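Local coordinates for BpsB (PgaB), Poly-beta-1,6-N-acetyl-D-glucosamine N-deacetylase (Bordetella bronchiseptica RB50, PDB 5BU6), which catalyses the hydrolytic removal of acetyl groups from poly-beta-1,6-N-acetyl-D-glucosamine, as a family 4 carbohydrate esterase, and is required for biofilm formation, at residues Glu170-Ala173 / Ala174-Arg177; Tyr186-Asp189 / Ala190-Arg193. The protein carries 5 engineered substitutions. All coordinates share one frame; numbering follows the deposited sequence.

Contact 1 of 2, residues Glu170-Ala173 / Ala174-Arg177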
loop_
_atom_site.group_PDB
_atom_site.type_symbol
_atom_site.label_atom_id
_atom_site.label_comp_id
_atom_site.label_asym_id
_atom_site.label_seq_id
_atom_site.Cartn_x
_atom_site.Cartn_y
_atom_site.Cartn_z
ATOM N N GLU A 170 -18.426 -0.939 -11.950
ATOM C CA GLU A 170 -17.731 -0.994 -10.669
ATOM C C GLU A 170 -16.803 0.201 -10.454
ATOM O O GLU A 170 -16.321 0.813 -11.405
ATOM C CB GLU A 170 -16.937 -2.297 -10.551
ATOM C CG GLU A 170 -17.797 -3.538 -10.356
ATOM C CD GLU A 170 -16.997 -4.826 -10.467
ATOM O OE1 GLU A 170 -15.749 -4.757 -10.468
ATOM O OE2 GLU A 170 -17.615 -5.907 -10.560
ATOM N N GLN A 171 -16.574 0.531 -9.191
ATOM C CA GLN A 171 -15.630 1.566 -8.811
ATOM C C GLN A 171 -14.867 1.069 -7.583
ATOM O O GLN A 171 -15.271 0.088 -6.975
ATOM C CB GLN A 171 -16.359 2.886 -8.539
ATOM C CG GLN A 171 -16.771 3.619 -9.814
ATOM C CD GLN A 171 -17.683 4.811 -9.556
ATOM O OE1 GLN A 171 -18.034 5.108 -8.412
ATOM N NE2 GLN A 171 -18.087 5.487 -10.627
ATOM N N PRO A 172 -13.740 1.717 -7.236
ATOM C CA PRO A 172 -13.029 1.281 -6.022
ATOM C C PRO A 172 -13.904 1.369 -4.766
ATOM O O PRO A 172 -14.676 2.315 -4.629
ATOM C CB PRO A 172 -11.852 2.260 -5.927
ATOM C CG PRO A 172 -11.613 2.700 -7.336
ATOM C CD PRO A 172 -12.974 2.712 -8.006
ATOM N N ALA A 173 -13.765 0.402 -3.865
ATOM C CA ALA A 173 -14.601 0.320 -2.663
ATOM C C ALA A 173 -14.471 1.519 -1.731
ATOM O O ALA A 173 -15.420 1.855 -1.025
ATOM C CB ALA A 173 -14.280 -0.952 -1.890
ATOM N N ALA A 174 -13.300 2.153 -1.711
ATOM C CA ALA A 174 -13.067 3.235 -0.751
ATOM C C ALA A 174 -13.578 4.580 -1.242
ATOM O O ALA A 174 -13.886 5.469 -0.444
ATOM C CB ALA A 174 -11.579 3.343 -0.411
ATOM N N SER A 175 -13.672 4.734 -2.553
ATOM C CA SER A 175 -13.943 6.043 -3.131
ATOM C C SER A 175 -15.430 6.305 -3.295
ATOM O O SER A 175 -15.925 7.386 -2.983
ATOM C CB SER A 175 -13.246 6.170 -4.489
ATOM O OG SER A 175 -13.824 5.290 -5.442
ATOM N N SER A 176 -16.144 5.303 -3.782
ATOM C CA SER A 176 -17.522 5.501 -4.189
ATOM C C SER A 176 -18.516 5.283 -3.059
ATOM O O SER A 176 -18.328 4.415 -2.206
ATOM C CB SER A 176 -17.855 4.567 -5.355
ATOM O OG SER A 176 -17.570 3.219 -5.030
ATOM N N ARG A 177 -19.574 6.087 -3.057
ATOM C CA ARG A 177 -20.760 5.747 -2.293
ATOM C C ARG A 177 -21.447 4.605 -3.034
ATOM O O ARG A 177 -21.944 4.782 -4.151
ATOM C CB ARG A 177 -21.685 6.956 -2.122
ATOM C CG ARG A 177 -21.259 7.873 -0.981
ATOM C CD ARG A 177 -22.056 9.175 -0.947
ATOM N NE ARG A 177 -21.773 10.031 -2.098
ATOM C CZ ARG A 177 -20.658 10.741 -2.251
ATOM N NH1 ARG A 177 -19.702 10.695 -1.328
ATOM N NH2 ARG A 177 -20.492 11.494 -3.331
#
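The carbonyl of P172 and the hydroxyls of S175 and S176 meet where strand 170-172 ends in a tight turn. A173 and A174 occupy the two middle positions of a type I beta turn, which brings the chain back over the oxygen of P172. The dense part of the contact surrounds this oxygen. S176 OG donates to P172 O over 3.1 Å and S175 OG donates to the same P172 O over 3.2 Å, from opposite faces of the carbonyl plane. The backbone NH groups of S175 and S176 also point at it, but both bonds are weak, the longer being S176 N to P172 O at 3.4 Å. Each serine has OG placed between its own backbone N and carbonyl carbon (chi1 67° in S175, 55° in S176), a torsion that folds the hydroxyl back toward P172 instead of outward. S175 OG also lies against the pyrrolidine ring, 3.6 Å from P172 CB, so one oxygen both bonds to the carbonyl and packs on the ring. The two alanines are buried, A173 against V162 and A174 against L158, while A173 O is bonded to R195 NH1. Backbone hydrogen bonds join Q171 to V162 of strand 161-163, the antiparallel partner of 170-172 in a two-stranded sheet, and A173 to R160 just before it. The side chain of P172 is about 11 Å from a bound nickel ion.

The solvent side is held less firmly: exposed Q171, extended beyond CG along the flank of S176, meets that side chain by contact alone. Its CB lies 3.7 Å from S176 OG, and its amide oxygen OE1 makes a close approach of 3.1 Å to S176 CB.

Contact 2 of 2, residues Tyr186-Asp189 / Ala190-Arg193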
loop_
_atom_site.group_PDB
_atom_site.type_symbol
_atom_site.label_atom_id
_atom_site.label_comp_id
_atom_site.label_asym_id
_atom_site.label_seq_id
_atom_site.Cartn_x
_atom_site.Cartn_y
_atom_site.Cartn_z
ATOM N N TYR A 186 -28.393 4.285 -2.741
ATOM C CA TYR A 186 -26.964 4.476 -2.486
ATOM C C TYR A 186 -26.731 4.623 -0.983
ATOM O O TYR A 186 -27.633 5.004 -0.243
ATOM C CB TYR A 186 -26.419 5.715 -3.226
ATOM C CG TYR A 186 -26.503 5.649 -4.741
ATOM C CD1 TYR A 186 -25.516 5.012 -5.486
ATOM C CD2 TYR A 186 -27.561 6.224 -5.420
ATOM C CE1 TYR A 186 -25.595 4.944 -6.872
ATOM C CE2 TYR A 186 -27.650 6.162 -6.800
ATOM C CZ TYR A 186 -26.666 5.521 -7.523
ATOM O OH TYR A 186 -26.759 5.462 -8.900
ATOM N N GLU A 187 -25.526 4.291 -0.530
ATOM C CA GLU A 187 -25.078 4.676 0.805
ATOM C C GLU A 187 -25.149 6.181 0.971
ATOM O O GLU A 187 -24.745 6.911 0.075
ATOM C CB GLU A 187 -23.631 4.233 1.048
ATOM C CG GLU A 187 -23.459 2.767 1.323
ATOM C CD GLU A 187 -22.021 2.420 1.661
ATOM O OE1 GLU A 187 -21.107 3.020 1.055
ATOM O OE2 GLU A 187 -21.815 1.555 2.535
ATOM N N ASN A 188 -25.631 6.650 2.116
ATOM C CA ASN A 188 -25.541 8.071 2.421
ATOM C C ASN A 188 -24.158 8.388 2.988
ATOM O O ASN A 188 -23.342 7.486 3.198
ATOM C CB ASN A 188 -26.644 8.501 3.400
ATOM C CG ASN A 188 -26.536 7.806 4.753
ATOM O OD1 ASN A 188 -25.507 7.879 5.422
ATOM N ND2 ASN A 188 -27.612 7.147 5.166
ATOM N N ASP A 189 -23.901 9.665 3.242
ATOM C CA ASP A 189 -22.585 10.107 3.690
ATOM C C ASP A 189 -22.191 9.496 5.032
ATOM O O ASP A 189 -21.063 9.050 5.200
ATOM C CB ASP A 189 -22.544 11.634 3.765
ATOM C CG ASP A 189 -22.514 12.280 2.390
ATOM O OD1 ASP A 189 -21.916 11.679 1.466
ATOM O OD2 ASP A 189 -23.086 13.382 2.231
ATOM N N ALA A 190 -23.129 9.452 5.971
ATOM C CA ALA A 190 -22.869 8.839 7.270
ATOM C C ALA A 190 -22.540 7.353 7.139
ATOM O O ALA A 190 -21.573 6.885 7.724
ATOM C CB ALA A 190 -24.052 9.037 8.189
ATOM N N GLU A 191 -23.346 6.617 6.375
ATOM C CA GLU A 191 -23.099 5.190 6.131
ATOM C C GLU A 191 -21.745 4.953 5.468
ATOM O O GLU A 191 -20.981 4.052 5.855
ATOM C CB GLU A 191 -24.209 4.595 5.259
ATOM C CG GLU A 191 -25.585 4.585 5.904
ATOM C CD GLU A 191 -26.687 4.189 4.930
ATOM O OE1 GLU A 191 -26.446 4.213 3.706
ATOM O OE2 GLU A 191 -27.797 3.852 5.391
ATOM N N TYR A 192 -21.449 5.764 4.460
ATOM C CA TYR A 192 -20.192 5.653 3.730
ATOM C C TYR A 192 -18.982 5.885 4.633
ATOM O O TYR A 192 -18.048 5.081 4.656
ATOM C CB TYR A 192 -20.194 6.649 2.572
ATOM C CG TYR A 192 -18.868 6.865 1.908
ATOM C CD1 TYR A 192 -18.138 5.802 1.384
ATOM C CD2 TYR A 192 -18.361 8.146 1.762
ATOM C CE1 TYR A 192 -16.911 6.019 0.757
ATOM C CE2 TYR A 192 -17.163 8.373 1.138
ATOM C CZ TYR A 192 -16.436 7.314 0.638
ATOM O OH TYR A 192 -15.245 7.576 0.011
ATOM N N ARG A 193 -19.012 6.978 5.390
ATOM C CA ARG A 193 -17.925 7.292 6.317
ATOM C C ARG A 193 -17.731 6.171 7.322
ATOM O O ARG A 193 -16.599 5.755 7.584
ATOM C CB ARG A 193 -18.212 8.609 7.054
ATOM C CG ARG A 193 -17.875 9.849 6.256
ATOM C CD ARG A 193 -18.300 11.137 6.989
ATOM N NE ARG A 193 -17.687 12.297 6.358
ATOM C CZ ARG A 193 -16.534 12.836 6.745
ATOM N NH1 ARG A 193 -15.879 12.329 7.782
ATOM N NH2 ARG A 193 -16.043 13.887 6.100
#
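E191 crosses N188 at about a right angle, and its side chain can be followed atom by atom against the residues that precede helix 189-211. CB begins the contact 3.5 Å from N188 OD1, with the carbonyl oxygen of N188 close by. The next carbon, CG, lies against the face of the amide, 3.3 Å from N188 ND2 and about equally near OD1. At the carboxyl carbon the two flat groups are stacked, their planes 29° apart, and E191 CD lies 3.1 Å from N188 ND2. The two carboxylate oxygens then diverge. OE1 accepts the backbone NH of N188, with N188 N to E191 OE1 at 3.0 Å, the donor coming from above the carboxylate plane; the same oxygen touches E187 CA. OE2 passes N188 ND2 without bonding to it and forms a salt bridge with R185.

The OE1 bond and its reciprocal make a capping box. N188 holds the N-cap position and turns its CG between its own backbone N and carbonyl carbon (chi1 63°), which carries OD1 over the first turn. There OD1 receives the NH of E191 along a nearly straight bond (173°), with E191 N to N188 OD1 at 2.7 Å. Each residue's side chain thus accepts the backbone NH of the other, and an amide NH that has no helical acceptor at the start of the helix is satisfied. Regular helical bonding follows: Y192 N to N188 O is 2.9 Å, and R193 N bonds to D189 O.

On the buried side E187 runs extended beyond CG past the start of Y192, OE1 of E187 lying 3.9 Å from Y192 CA. Its OE2 forms a salt bridge with R195. R193 leaves toward helix 227-235, where its NH2 meets D228 and Q231.

In the fold
Contacts 1 and 2 follow one another in the chain, their centres about 12 Å apart and both well away from the centre of the molecule, contact 2 farther out. Contact 1, a turn leaving a strand of the small antiparallel sheet, is the more buried; contact 2, a cap at the start of helix 189-211, is the more exposed. Contact 1 gathers neutral hydroxyl and amide donors on a single carbonyl; contact 2 pairs two backbone NH groups with the side-chain oxygens of an amide and an acid, with charged partners around them. Y192 joins them: its OH approaches A174 O and, at 3.1 Å, S175 O, both probable hydrogen bonds. R177 CD also packs against D189 OD1.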